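Local coordinates for protein nitrite oxidoreductase subunit B (Kuenenia stuttgartiensis, PDB 7B04) that probably passes electrons along a chain of iron-sulfur clusters, between the catalytic subunit and a heme b, as nitrite is oxidised to nitrate, at residues V29-A37 with W167-C175; C38-T48 with R257-R267. One frame throughout, in Å; residues are numbered along the deposited sequence.

Interaction 1 of 2, residues V29-A37 with W167-C175. With SF4 (iron/sulfur cluster), chain B; SF4 (iron/sulfur cluster), chain Z.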
loop_
_atom_site.group_PDB
_atom_site.type_symbol
_atom_site.label_atom_id
_atom_site.label_comp_id
_atom_site.label_asym_id
_atom_site.label_seq_id
_atom_site.Cartn_x
_atom_site.Cartn_y
_atom_site.Cartn_z
ATOM N N VAL A 29 -19.843 -0.947 12.282
ATOM C CA VAL A 29 -20.143 0.286 11.564
ATOM C C VAL A 29 -18.877 0.749 10.861
ATOM O O VAL A 29 -17.829 0.897 11.499
ATOM C CB VAL A 29 -20.667 1.378 12.515
ATOM C CG1 VAL A 29 -20.721 2.721 11.804
ATOM C CG2 VAL A 29 -22.033 0.992 13.060
ATOM N N PHE A 30 -18.976 0.988 9.555
ATOM C CA PHE A 30 -17.848 1.439 8.746
ATOM C C PHE A 30 -18.109 2.875 8.312
ATOM O O PHE A 30 -19.100 3.148 7.626
ATOM C CB PHE A 30 -17.647 0.554 7.512
ATOM C CG PHE A 30 -17.215 -0.860 7.813
ATOM C CD1 PHE A 30 -17.141 -1.335 9.110
ATOM C CD2 PHE A 30 -16.879 -1.719 6.779
ATOM C CE1 PHE A 30 -16.746 -2.631 9.368
ATOM C CE2 PHE A 30 -16.482 -3.016 7.030
ATOM C CZ PHE A 30 -16.415 -3.472 8.327
ATOM N N ASN A 31 -17.224 3.789 8.705
ATOM C CA ASN A 31 -17.315 5.184 8.269
ATOM C C ASN A 31 -16.548 5.307 6.959
ATOM O O ASN A 31 -15.336 5.527 6.942
ATOM C CB ASN A 31 -16.777 6.127 9.337
ATOM C CG ASN A 31 -17.101 7.582 9.048
ATOM O OD1 ASN A 31 -17.692 7.906 8.018
ATOM N ND2 ASN A 31 -16.715 8.465 9.960
ATOM N N ILE A 32 -17.270 5.169 5.843
ATOM C CA ILE A 32 -16.649 5.227 4.521
ATOM C C ILE A 32 -15.935 6.555 4.303
ATOM O O ILE A 32 -14.915 6.615 3.606
ATOM C CB ILE A 32 -17.705 4.973 3.426
ATOM C CG1 ILE A 32 -18.397 3.627 3.647
ATOM C CG2 ILE A 32 -17.072 5.009 2.047
ATOM C CD1 ILE A 32 -19.505 3.355 2.654
ATOM N N ASN A 33 -16.451 7.632 4.898
ATOM C CA ASN A 33 -15.848 8.951 4.725
ATOM C C ASN A 33 -14.389 8.984 5.166
ATOM O O ASN A 33 -13.609 9.791 4.651
ATOM C CB ASN A 33 -16.655 9.991 5.495
ATOM C CG ASN A 33 -18.057 10.160 4.946
ATOM O OD1 ASN A 33 -18.241 10.518 3.784
ATOM N ND2 ASN A 33 -19.056 9.898 5.782
ATOM N N ARG A 34 -14.004 8.136 6.117
ATOM C CA ARG A 34 -12.639 8.128 6.627
ATOM C C ARG A 34 -11.732 7.122 5.929
ATOM O O ARG A 34 -10.526 7.117 6.199
ATOM C CB ARG A 34 -12.630 7.820 8.127
ATOM C CG ARG A 34 -13.223 8.870 9.040
ATOM C CD ARG A 34 -13.018 8.426 10.480
ATOM N NE ARG A 34 -13.566 9.357 11.459
ATOM C CZ ARG A 34 -13.480 9.181 12.774
ATOM N NH1 ARG A 34 -14.005 10.073 13.600
ATOM N NH2 ARG A 34 -12.867 8.110 13.262
ATOM N N CYS A 35 -12.264 6.278 5.050
ATOM C CA CYS A 35 -11.475 5.177 4.514
ATOM C C CYS A 35 -10.432 5.671 3.517
ATOM O O CYS A 35 -10.614 6.681 2.833
ATOM C CB CYS A 35 -12.381 4.146 3.843
ATOM S SG CYS A 35 -11.549 2.597 3.400
ATOM N N ILE A 36 -9.332 4.926 3.433
ATOM C CA ILE A 36 -8.196 5.266 2.587
ATOM C C ILE A 36 -7.866 4.172 1.585
ATOM O O ILE A 36 -6.939 4.341 0.785
ATOM C CB ILE A 36 -6.953 5.605 3.436
ATOM C CG1 ILE A 36 -6.593 4.430 4.342
ATOM C CG2 ILE A 36 -7.201 6.855 4.267
ATOM C CD1 ILE A 36 -5.419 4.701 5.250
ATOM N N ALA A 37 -8.586 3.048 1.617
ATOM C CA ALA A 37 -8.316 1.881 0.774
ATOM C C ALA A 37 -6.908 1.336 0.978
ATOM O O ALA A 37 -6.294 0.812 0.046
ATOM C CB ALA A 37 -8.552 2.187 -0.707
ATOM N N TRP A 167 -16.113 11.032 -9.537
ATOM C CA TRP A 167 -16.223 10.493 -8.190
ATOM C C TRP A 167 -15.892 9.011 -8.156
ATOM O O TRP A 167 -16.001 8.297 -9.157
ATOM C CB TRP A 167 -17.636 10.702 -7.635
ATOM C CG TRP A 167 -18.674 9.922 -8.390
ATOM C CD1 TRP A 167 -19.348 10.323 -9.506
ATOM C CD2 TRP A 167 -19.143 8.600 -8.093
ATOM N NE1 TRP A 167 -20.212 9.337 -9.919
ATOM C CE2 TRP A 167 -20.105 8.269 -9.067
ATOM C CE3 TRP A 167 -18.847 7.667 -7.093
ATOM C CZ2 TRP A 167 -20.773 7.045 -9.073
ATOM C CZ3 TRP A 167 -19.510 6.454 -7.102
ATOM C CH2 TRP A 167 -20.462 6.154 -8.084
ATOM N N PHE A 168 -15.491 8.563 -6.969
ATOM C CA PHE A 168 -15.308 7.161 -6.619
ATOM C C PHE A 168 -15.117 7.077 -5.113
ATOM O O PHE A 168 -14.591 8.007 -4.494
ATOM C CB PHE A 168 -14.117 6.527 -7.356
ATOM C CG PHE A 168 -12.772 6.895 -6.788
ATOM C CD1 PHE A 168 -12.063 5.995 -6.012
ATOM C CD2 PHE A 168 -12.207 8.130 -7.049
ATOM C CE1 PHE A 168 -10.821 6.317 -5.503
ATOM C CE2 PHE A 168 -10.966 8.463 -6.535
ATOM C CZ PHE A 168 -10.275 7.556 -5.759
ATOM N N PHE A 169 -15.562 5.967 -4.528
ATOM C CA PHE A 169 -15.436 5.754 -3.093
ATOM C C PHE A 169 -15.101 4.291 -2.847
ATOM O O PHE A 169 -15.096 3.467 -3.765
ATOM C CB PHE A 169 -16.709 6.169 -2.335
ATOM C CG PHE A 169 -17.900 5.285 -2.593
ATOM C CD1 PHE A 169 -18.746 5.537 -3.659
ATOM C CD2 PHE A 169 -18.185 4.215 -1.757
ATOM C CE1 PHE A 169 -19.846 4.732 -3.898
ATOM C CE2 PHE A 169 -19.282 3.406 -1.990
ATOM C CZ PHE A 169 -20.113 3.666 -3.061
ATOM N N TYR A 170 -14.821 3.972 -1.588
ATOM C CA TYR A 170 -14.289 2.672 -1.203
ATOM C C TYR A 170 -15.335 1.894 -0.419
ATOM O O TYR A 170 -15.968 2.439 0.491
ATOM C CB TYR A 170 -13.011 2.832 -0.379
ATOM C CG TYR A 170 -11.902 3.544 -1.116
ATOM C CD1 TYR A 170 -11.517 3.139 -2.387
ATOM C CD2 TYR A 170 -11.238 4.621 -0.541
ATOM C CE1 TYR A 170 -10.505 3.786 -3.067
ATOM C CE2 TYR A 170 -10.222 5.275 -1.214
ATOM C CZ TYR A 170 -9.860 4.851 -2.476
ATOM O OH TYR A 170 -8.851 5.491 -3.153
ATOM N N LEU A 171 -15.513 0.624 -0.774
ATOM C CA LEU A 171 -16.443 -0.264 -0.089
ATOM C C LEU A 171 -15.655 -1.392 0.558
ATOM O O LEU A 171 -14.947 -2.135 -0.131
ATOM C CB LEU A 171 -17.486 -0.820 -1.062
ATOM C CG LEU A 171 -18.619 -1.652 -0.464
ATOM C CD1 LEU A 171 -19.378 -0.857 0.587
ATOM C CD2 LEU A 171 -19.553 -2.119 -1.568
ATOM N N GLN A 172 -15.776 -1.512 1.874
ATOM C CA GLN A 172 -15.019 -2.470 2.670
ATOM C C GLN A 172 -15.949 -3.601 3.086
ATOM O O GLN A 172 -16.904 -3.375 3.837
ATOM C CB GLN A 172 -14.403 -1.794 3.895
ATOM C CG GLN A 172 -13.800 -0.425 3.614
ATOM C CD GLN A 172 -14.834 0.686 3.627
ATOM O OE1 GLN A 172 -15.938 0.517 4.145
ATOM N NE2 GLN A 172 -14.486 1.825 3.041
ATOM N N ARG A 173 -15.666 -4.815 2.615
ATOM C CA ARG A 173 -16.621 -5.914 2.680
ATOM C C ARG A 173 -16.002 -7.155 3.306
ATOM O O ARG A 173 -14.915 -7.587 2.907
ATOM C CB ARG A 173 -17.165 -6.278 1.296
ATOM C CG ARG A 173 -17.487 -5.115 0.381
ATOM C CD ARG A 173 -18.392 -5.580 -0.747
ATOM N NE ARG A 173 -17.739 -6.567 -1.607
ATOM C CZ ARG A 173 -17.988 -7.873 -1.571
ATOM N NH1 ARG A 173 -18.893 -8.354 -0.730
ATOM N NH2 ARG A 173 -17.344 -8.698 -2.386
ATOM N N ILE A 174 -16.723 -7.730 4.270
ATOM C CA ILE A 174 -16.468 -9.052 4.830
ATOM C C ILE A 174 -17.768 -9.823 4.712
ATOM O O ILE A 174 -18.748 -9.335 4.134
ATOM C CB ILE A 174 -16.031 -9.017 6.308
ATOM C CG1 ILE A 174 -17.115 -8.420 7.196
ATOM C CG2 ILE A 174 -14.839 -8.227 6.515
ATOM C CD1 ILE A 174 -16.807 -8.606 8.663
ATOM N N CYS A 175 -17.787 -11.032 5.257
ATOM C CA CYS A 175 -19.052 -11.717 5.430
ATOM C C CYS A 175 -19.945 -10.884 6.333
ATOM O O CYS A 175 -19.566 -10.529 7.454
ATOM C CB CYS A 175 -18.838 -13.101 6.031
ATOM S SG CYS A 175 -20.391 -13.936 6.407
HETATM FE FE1 SF4 B . -7.749 0.945 5.404
HETATM FE FE2 SF4 B . -9.370 -1.261 5.488
HETATM FE FE3 SF4 B . -10.399 1.170 4.757
HETATM FE FE4 SF4 B . -9.658 0.722 7.354
HETATM S S1 SF4 B . -11.324 -0.329 6.206
HETATM S S2 SF4 B . -9.196 2.567 6.097
HETATM S S3 SF4 B . -7.840 -0.626 7.053
HETATM S S4 SF4 B . -8.814 -0.038 3.645
HETATM FE FE1 SF4 Z . -22.976 -14.336 2.215
HETATM FE FE2 SF4 Z . -24.565 -13.476 4.269
HETATM FE FE3 SF4 Z . -21.933 -14.071 4.734
HETATM FE FE4 SF4 Z . -23.717 -16.078 4.190
HETATM S S1 SF4 Z . -23.720 -14.693 6.004
HETATM S S2 SF4 Z . -21.634 -15.823 3.304
HETATM S S3 SF4 Z . -25.091 -15.040 2.693
HETATM S S4 SF4 Z . -22.748 -12.404 3.406
#
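Ala-37 CB sits over the centre of the Tyr-170 ring, 3.3 Å from the ring centroid and 5° off its normal, in a CH-pi contact. The 29-37 segment carries the start of a ferredoxin-type CxxCxxC motif, whose first cysteine is Cys-35. It lies against strand 169-173. This end of the contact is close-packed: Cys-35 O approaches the edge of the Tyr-170 ring, and the hydroxyl of that ring is bonded to Asp-147. With a valine at Tyr-170, Ala-37 CB would probably lose the flat surface it rests on, and Asp-147 would be left without this mate. The Gln-172 side chain lies beside the cluster. It turns about its CB-CG bond (chi2 83°), which places NE2 3.1 Å from Cys-35 SG while Gln-172 CG lies 3.6 Å from cluster sulfur S1. At Phe-30 the ring edge meets Gln-172 O, 3.2 Å from Phe-30 CE2, and the Gln-172 side chain also lies against the ring. The looser side is at Phe-169, which is little covered and whose CD2 meets Ile-32 CG2 at 4.0 Å. The same CG2 packs closely on Tyr-170 O. Even this side is buried, for helix 313-320 covers both residues. Subunit A packs on Tyr-170 and Ala-37. Cys-35 SG binds iron FE3 of the cluster at 2.3 Å and accepts a nearly straight bond (166°) from Ala-37 N at 3.5 Å.

Interaction 2 of 2, residues C38-T48 with R257-R267. With SF4 (iron/sulfur cluster), chain B; SF4 (iron/sulfur cluster), chain Y.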
loop_
_atom_site.group_PDB
_atom_site.type_symbol
_atom_site.label_atom_id
_atom_site.label_comp_id
_atom_site.label_asym_id
_atom_site.label_seq_id
_atom_site.Cartn_x
_atom_site.Cartn_y
_atom_site.Cartn_z
ATOM N N CYS A 38 -6.387 1.429 2.202
ATOM C CA CYS A 38 -5.051 0.915 2.470
ATOM C C CYS A 38 -4.999 -0.606 2.468
ATOM O O CYS A 38 -3.898 -1.166 2.446
ATOM C CB CYS A 38 -4.536 1.448 3.809
ATOM S SG CYS A 38 -5.486 0.903 5.243
ATOM N N GLN A 39 -6.153 -1.279 2.490
ATOM C CA GLN A 39 -6.231 -2.741 2.501
ATOM C C GLN A 39 -5.437 -3.348 3.656
ATOM O O GLN A 39 -4.980 -4.491 3.576
ATOM C CB GLN A 39 -5.769 -3.335 1.166
ATOM C CG GLN A 39 -6.292 -2.608 -0.065
ATOM C CD GLN A 39 -7.712 -3.001 -0.428
ATOM O OE1 GLN A 39 -8.191 -4.069 -0.046
ATOM N NE2 GLN A 39 -8.388 -2.141 -1.179
ATOM N N THR A 40 -5.255 -2.583 4.734
ATOM C CA THR A 40 -4.653 -3.141 5.943
ATOM C C THR A 40 -5.534 -4.233 6.532
ATOM O O THR A 40 -5.045 -5.293 6.938
ATOM C CB THR A 40 -4.418 -2.035 6.968
ATOM O OG1 THR A 40 -3.520 -1.058 6.425
ATOM C CG2 THR A 40 -3.830 -2.608 8.250
ATOM N N CYS A 41 -6.843 -3.978 6.599
ATOM C CA CYS A 41 -7.787 -5.012 7.007
ATOM C C CYS A 41 -7.681 -6.240 6.113
ATOM O O CYS A 41 -7.821 -7.375 6.583
ATOM C CB CYS A 41 -9.208 -4.453 6.979
ATOM S SG CYS A 41 -9.589 -3.514 5.481
ATOM N N THR A 42 -7.435 -6.028 4.818
ATOM C CA THR A 42 -7.330 -7.141 3.881
ATOM C C THR A 42 -6.184 -8.072 4.255
ATOM O O THR A 42 -6.349 -9.297 4.296
ATOM C CB THR A 42 -7.143 -6.605 2.462
ATOM O OG1 THR A 42 -8.185 -5.670 2.157
ATOM C CG2 THR A 42 -7.169 -7.740 1.462
ATOM N N MET A 43 -5.011 -7.504 4.535
ATOM C CA MET A 43 -3.863 -8.316 4.919
ATOM C C MET A 43 -3.996 -8.870 6.332
ATOM O O MET A 43 -3.334 -9.860 6.660
ATOM C CB MET A 43 -2.582 -7.496 4.781
ATOM C CG MET A 43 -2.372 -6.942 3.379
ATOM S SD MET A 43 -2.336 -8.245 2.129
ATOM C CE MET A 43 -2.331 -7.276 0.626
ATOM N N ALA A 44 -4.828 -8.251 7.173
ATOM C CA ALA A 44 -5.088 -8.800 8.499
ATOM C C ALA A 44 -5.720 -10.183 8.402
ATOM O O ALA A 44 -5.263 -11.136 9.043
ATOM C CB ALA A 44 -5.992 -7.856 9.289
ATOM N N CYS A 45 -6.777 -10.306 7.598
ATOM C CA CYS A 45 -7.433 -11.599 7.431
ATOM C C CYS A 45 -6.557 -12.570 6.651
ATOM O O CYS A 45 -6.518 -13.766 6.964
ATOM C CB CYS A 45 -8.780 -11.412 6.737
ATOM S SG CYS A 45 -9.725 -12.934 6.532
ATOM N N LYS A 46 -5.852 -12.077 5.631
ATOM C CA LYS A 46 -5.030 -12.950 4.798
ATOM C C LYS A 46 -3.928 -13.616 5.614
ATOM O O LYS A 46 -3.789 -14.844 5.605
ATOM C CB LYS A 46 -4.438 -12.156 3.632
ATOM C CG LYS A 46 -3.317 -12.869 2.893
ATOM C CD LYS A 46 -3.790 -14.174 2.272
ATOM C CE LYS A 46 -4.691 -13.930 1.074
ATOM N NZ LYS A 46 -5.072 -15.189 0.376
ATOM N N SER A 47 -3.135 -12.819 6.333
ATOM C CA SER A 47 -2.019 -13.340 7.115
ATOM C C SER A 47 -2.452 -14.214 8.286
ATOM O O SER A 47 -1.585 -14.717 9.009
ATOM C CB SER A 47 -1.162 -12.183 7.632
ATOM O OG SER A 47 -1.897 -11.372 8.533
ATOM N N THR A 48 -3.750 -14.412 8.490
ATOM C CA THR A 48 -4.259 -15.140 9.646
ATOM C C THR A 48 -5.047 -16.387 9.281
ATOM O O THR A 48 -4.900 -17.416 9.946
ATOM C CB THR A 48 -5.139 -14.214 10.499
ATOM O OG1 THR A 48 -4.424 -13.005 10.778
ATOM C CG2 THR A 48 -5.519 -14.885 11.812
ATOM N N ARG A 257 -10.115 -9.571 13.888
ATOM C CA ARG A 257 -8.774 -9.212 13.447
ATOM C C ARG A 257 -8.787 -8.154 12.346
ATOM O O ARG A 257 -7.910 -7.285 12.303
ATOM C CB ARG A 257 -8.057 -10.474 12.980
ATOM C CG ARG A 257 -6.651 -10.201 12.700
ATOM C CD ARG A 257 -5.714 -11.277 13.095
ATOM N NE ARG A 257 -4.465 -11.003 12.405
ATOM C CZ ARG A 257 -3.668 -9.983 12.712
ATOM N NH1 ARG A 257 -2.567 -9.772 12.011
ATOM N NH2 ARG A 257 -3.947 -9.182 13.745
ATOM N N CYS A 258 -9.765 -8.210 11.438
ATOM C CA CYS A 258 -9.835 -7.198 10.386
ATOM C C CYS A 258 -10.301 -5.851 10.929
ATOM O O CYS A 258 -9.893 -4.803 10.415
ATOM C CB CYS A 258 -10.750 -7.671 9.253
ATOM S SG CYS A 258 -12.479 -7.867 9.718
ATOM N N MET A 259 -11.158 -5.850 11.957
ATOM C CA MET A 259 -11.610 -4.583 12.527
ATOM C C MET A 259 -10.495 -3.892 13.298
ATOM O O MET A 259 -10.325 -2.673 13.195
ATOM C CB MET A 259 -12.824 -4.791 13.431
ATOM C CG MET A 259 -14.023 -5.431 12.766
ATOM S SD MET A 259 -14.822 -4.563 11.418
ATOM C CE MET A 259 -15.955 -5.831 10.862
ATOM N N SER A 260 -9.722 -4.654 14.075
ATOM C CA SER A 260 -8.661 -4.062 14.879
ATOM C C SER A 260 -7.565 -3.449 14.019
ATOM O O SER A 260 -6.864 -2.543 14.478
ATOM C CB SER A 260 -8.065 -5.117 15.817
ATOM O OG SER A 260 -6.950 -4.605 16.523
ATOM N N ALA A 261 -7.401 -3.929 12.787
ATOM C CA ALA A 261 -6.365 -3.449 11.884
ATOM C C ALA A 261 -6.675 -2.104 11.238
ATOM O O ALA A 261 -5.760 -1.488 10.681
ATOM C CB ALA A 261 -6.136 -4.480 10.779
ATOM N N CYS A 262 -7.920 -1.631 11.297
ATOM C CA CYS A 262 -8.328 -0.492 10.481
ATOM C C CYS A 262 -7.550 0.767 10.817
ATOM O O CYS A 262 -7.609 1.266 11.942
ATOM C CB CYS A 262 -9.810 -0.214 10.639
ATOM S SG CYS A 262 -10.396 1.056 9.491
ATOM N N VAL A 263 -6.884 1.319 9.808
ATOM C CA VAL A 263 -5.919 2.384 10.037
ATOM C C VAL A 263 -6.592 3.745 10.056
ATOM O O VAL A 263 -6.281 4.588 10.905
ATOM C CB VAL A 263 -4.833 2.305 8.962
ATOM C CG1 VAL A 263 -3.704 3.249 9.296
ATOM C CG2 VAL A 263 -4.373 0.888 8.855
ATOM N N GLY A 264 -7.518 3.989 9.132
ATOM C CA GLY A 264 -8.161 5.284 9.083
ATOM C C GLY A 264 -9.307 5.418 10.063
ATOM O O GLY A 264 -10.176 6.278 9.890
ATOM N N GLN A 265 -9.290 4.595 11.114
ATOM C CA GLN A 265 -10.263 4.651 12.207
ATOM C C GLN A 265 -11.701 4.750 11.694
ATOM O O GLN A 265 -12.473 5.616 12.110
ATOM C CB GLN A 265 -9.942 5.815 13.146
ATOM C CG GLN A 265 -8.574 5.732 13.808
ATOM C CD GLN A 265 -8.222 6.989 14.586
ATOM O OE1 GLN A 265 -8.950 7.981 14.549
ATOM N NE2 GLN A 265 -7.103 6.949 15.301
ATOM N N ILE A 266 -12.069 3.851 10.778
ATOM C CA ILE A 266 -13.398 3.922 10.177
ATOM C C ILE A 266 -14.380 2.879 10.706
ATOM O O ILE A 266 -15.598 3.082 10.584
ATOM C CB ILE A 266 -13.308 3.806 8.640
ATOM C CG1 ILE A 266 -13.327 2.342 8.203
ATOM C CG2 ILE A 266 -12.049 4.459 8.122
ATOM C CD1 ILE A 266 -13.718 2.147 6.758
ATOM N N ARG A 267 -13.902 1.781 11.287
ATOM C CA ARG A 267 -14.762 0.661 11.649
ATOM C C ARG A 267 -14.757 0.456 13.157
ATOM O O ARG A 267 -13.695 0.459 13.790
ATOM C CB ARG A 267 -14.368 -0.624 10.920
ATOM C CG ARG A 267 -12.934 -0.969 11.011
ATOM C CD ARG A 267 -12.603 -2.259 10.287
ATOM N NE ARG A 267 -12.989 -2.292 8.881
ATOM C CZ ARG A 267 -12.712 -3.309 8.071
ATOM N NH1 ARG A 267 -13.091 -3.277 6.801
ATOM N NH2 ARG A 267 -12.054 -4.363 8.535
HETATM FE FE1 SF4 B . -7.749 0.945 5.404
HETATM FE FE2 SF4 B . -9.370 -1.261 5.488
HETATM FE FE3 SF4 B . -10.399 1.170 4.757
HETATM FE FE4 SF4 B . -9.658 0.722 7.354
HETATM S S1 SF4 B . -11.324 -0.329 6.206
HETATM S S2 SF4 B . -9.196 2.567 6.097
HETATM S S3 SF4 B . -7.840 -0.626 7.053
HETATM S S4 SF4 B . -8.814 -0.038 3.645
HETATM FE FE1 SF4 Y . -10.950 -12.329 8.338
HETATM FE FE2 SF4 Y . -13.673 -12.348 8.602
HETATM FE FE3 SF4 Y . -12.267 -10.053 9.097
HETATM FE FE4 SF4 Y . -12.085 -12.169 10.823
HETATM S S1 SF4 Y . -13.944 -10.929 10.366
HETATM S S2 SF4 Y . -10.364 -10.908 10.022
HETATM S S3 SF4 Y . -12.214 -13.922 9.371
HETATM S S4 SF4 Y . -12.452 -11.142 7.100
#
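Cys-41 and Cys-258 mark the closest backbone approach, with their CA atoms 4.5 Å apart. Here helix 40-46 meets the short, weakly bonded helix 257-260. Small side chains allow this: Ala-44 CB touches Ala-261 CB at 3.7 Å. Beyond them the Thr-40 and Val-263 side chains cross at about a right angle, Val-263 CG2 facing Thr-40 OG1. At the other end Arg-257 NE donates to Thr-48 OG1 at 2.6 Å (150°), and the hydroxyl lies in the guanidinium plane. Thr-48 OG1 in turn bonds to Ala-44 O at 2.7 Å, so one hydroxyl ties the arginine to the helix backbone. The far end of Arg-257 is held by Val-89 and Glu-90 of subunit A. Arg-267 reaches past Cys-41 CB and brings NH1 3.5 Å from S1 of the first cluster. Cys-38, Cys-41 and Cys-262 bind that cluster, whereas Cys-45 and Cys-258 bind the second. This is the crossed ligation of dicluster ferredoxins, in which the last cysteine of each motif serves the other cluster. Each segment supplies cysteines to both clusters, so the clusters probably depend on the two segments staying together, and the charge of Arg-267 may influence the potential of the first.

Overall arrangement
Both interactions lie in the core, neither at the surface. They share the 4Fe-4S cluster bound by Cys-35, Cys-38, Cys-41 and Cys-262, and the 29-37 segment runs directly into 38-48. Interaction 1 sets the cluster-binding loop on a strand through a ring face, with the Gln-172 side chain beside the cluster. Its 167-175 segment leads away to a third cluster at Cys-175. Interaction 2 pairs a helix with a short, weakly bonded one through small residues, with an arginine-threonine bond at one end, and links the shared cluster to its neighbour. The contacts touch each other. Asn-31 N probably bonds to Ile-266 O and Arg-34 NH2 to Gln-265 O, and Phe-30 packs on Arg-267. Subunit A borders both.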